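Local atomic coordinates of ribonuclease VapC (Caulobacter crescentus, PDB entry 5K8J), a protein that probably acts as the toxic ribonuclease of a VapBC toxin-antitoxin system, a magnesium-dependent PIN-domain enzyme. Residues 76-79 / 80-83. Numbering follows the deposited sequence.
Sequences ADEY and RRIV
Two i to i+3 acid-arginine pairs, Asp77 with Arg80 and Glu78 with Arg81, line helix 73-86 of the PIN domain, whose alpha-helical ladder runs from Arg80 N to Ala76 O (2.9 Å) through to Val83 N on Tyr79 O. The two pairs differ in kind. Arg81 NH2 donates to Glu78 OE1 at 3.0 Å with an N-H...O angle of 155°; the oxygen lies in the guanidinium plane, yet the donor stands above the carboxylate, the two planes being perpendicular. A bend in the Glu78 chain at chi2 (-77°) turns the carboxylate back to Arg81. A water that donates to Glu78 OE2 (2.7 Å) accepts from Arg81 NE. Asp77 and Arg80 instead run side by side, their flat groups almost parallel, and Asp77 OD1 sits over the guanidinium face, a long 3.8 Å from Arg80 NH2, with no N-H aimed at it. A second water, 2.6 Å from Asp77 OD1, reaches Arg80 NH1 weakly. On another side of the helix, Val83 CG1 packs obliquely against the Tyr79 ring, 3.7 Å from CE2, while Tyr79 also touches Val93 and Arg96 of helix 93-104. Both acids are shared between chains: Asp77 OD1 pairs with Arg38 of a second subunit, Glu78 OE1 with Lys64 of a third. Such cationic surroundings would probably keep both carboxylates ionised, Glu78 held by directed bonds and Asp77 bound to Arg80 mainly by charge.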
loop_
_atom_site.group_PDB
_atom_site.type_symbol
_atom_site.label_atom_id
_atom_site.label_comp_id
_atom_site.label_asym_id
_atom_site.label_seq_id
_atom_site.Cartn_x
_atom_site.Cartn_y
_atom_site.Cartn_z
ATOM N N ALA B 76 -6.971 6.771 -4.141
ATOM C CA ALA B 76 -7.905 6.719 -3.013
ATOM C C ALA B 76 -7.195 6.900 -1.679
ATOM O O ALA B 76 -7.770 7.500 -0.761
ATOM C CB ALA B 76 -8.711 5.417 -3.035
ATOM N N ASP B 77 -5.961 6.407 -1.548
ATOM C CA ASP B 77 -5.171 6.702 -0.353
ATOM C C ASP B 77 -4.939 8.202 -0.208
ATOM O O ASP B 77 -5.001 8.748 0.906
ATOM C CB ASP B 77 -3.825 5.982 -0.406
ATOM C CG ASP B 77 -3.932 4.466 -0.310
ATOM O OD1 ASP B 77 -4.984 3.921 0.103
ATOM O OD2 ASP B 77 -2.928 3.803 -0.646
ATOM N N GLU B 78 -4.645 8.899 -1.314
ATOM C CA GLU B 78 -4.488 10.348 -1.212
ATOM C C GLU B 78 -5.809 11.009 -0.808
ATOM O O GLU B 78 -5.827 11.938 0.004
ATOM C CB GLU B 78 -3.984 10.950 -2.537
ATOM C CG GLU B 78 -2.550 10.653 -2.868
ATOM C CD GLU B 78 -1.563 11.500 -2.084
ATOM O OE1 GLU B 78 -0.366 11.206 -2.185
ATOM O OE2 GLU B 78 -1.964 12.475 -1.429
ATOM N N TYR B 79 -6.932 10.535 -1.364
ATOM C CA TYR B 79 -8.227 11.076 -0.991
ATOM C C TYR B 79 -8.459 10.919 0.499
ATOM O O TYR B 79 -8.931 11.842 1.159
ATOM C CB TYR B 79 -9.362 10.405 -1.797
ATOM C CG TYR B 79 -10.726 10.964 -1.485
ATOM C CD1 TYR B 79 -11.248 12.031 -2.221
ATOM C CD2 TYR B 79 -11.489 10.467 -0.430
ATOM C CE1 TYR B 79 -12.470 12.584 -1.914
ATOM C CE2 TYR B 79 -12.723 11.020 -0.122
ATOM C CZ TYR B 79 -13.206 12.082 -0.879
ATOM O OH TYR B 79 -14.411 12.676 -0.606
ATOM N N ARG B 80 -8.113 9.759 1.053
ATOM C CA ARG B 80 -8.258 9.569 2.494
ATOM C C ARG B 80 -7.447 10.599 3.250
ATOM O O ARG B 80 -7.937 11.200 4.209
ATOM C CB ARG B 80 -7.854 8.145 2.872
ATOM C CG ARG B 80 -7.774 7.882 4.388
ATOM C CD ARG B 80 -7.302 6.427 4.682
ATOM N NE ARG B 80 -5.916 6.247 4.261
ATOM C CZ ARG B 80 -5.354 5.085 3.936
ATOM N NH1 ARG B 80 -6.059 3.958 3.959
ATOM N NH2 ARG B 80 -4.075 5.063 3.576
ATOM N N ARG B 81 -6.192 10.821 2.846
ATOM C CA ARG B 81 -5.397 11.836 3.539
ATOM C C ARG B 81 -6.015 13.223 3.410
ATOM O O ARG B 81 -5.936 14.033 4.338
ATOM C CB ARG B 81 -3.964 11.820 3.012
ATOM C CG ARG B 81 -3.196 10.569 3.500
ATOM C CD ARG B 81 -1.693 10.676 3.254
ATOM N NE ARG B 81 -1.404 10.497 1.839
ATOM C CZ ARG B 81 -1.208 9.310 1.276
ATOM N NH1 ARG B 81 -1.263 8.196 2.003
ATOM N NH2 ARG B 81 -0.977 9.224 -0.020
ATOM N N ILE B 82 -6.607 13.539 2.257
ATOM C CA ILE B 82 -7.256 14.840 2.098
ATOM C C ILE B 82 -8.387 15.017 3.105
ATOM O O ILE B 82 -8.465 16.033 3.790
ATOM C CB ILE B 82 -7.783 15.020 0.665
ATOM C CG1 ILE B 82 -6.635 15.111 -0.332
ATOM C CG2 ILE B 82 -8.623 16.257 0.596
ATOM C CD1 ILE B 82 -7.071 15.157 -1.839
ATOM N N VAL B 83 -9.306 14.046 3.193
ATOM C CA VAL B 83 -10.421 14.229 4.116
ATOM C C VAL B 83 -9.960 14.133 5.571
ATOM O O VAL B 83 -10.556 14.766 6.451
ATOM C CB VAL B 83 -11.580 13.253 3.812
ATOM C CG1 VAL B 83 -12.227 13.575 2.446
ATOM C CG2 VAL B 83 -11.139 11.774 3.869
HETATM O O HOH W 1 -4.913 1.830 1.680
HETATM O O HOH W 2 -1.102 13.334 1.008
#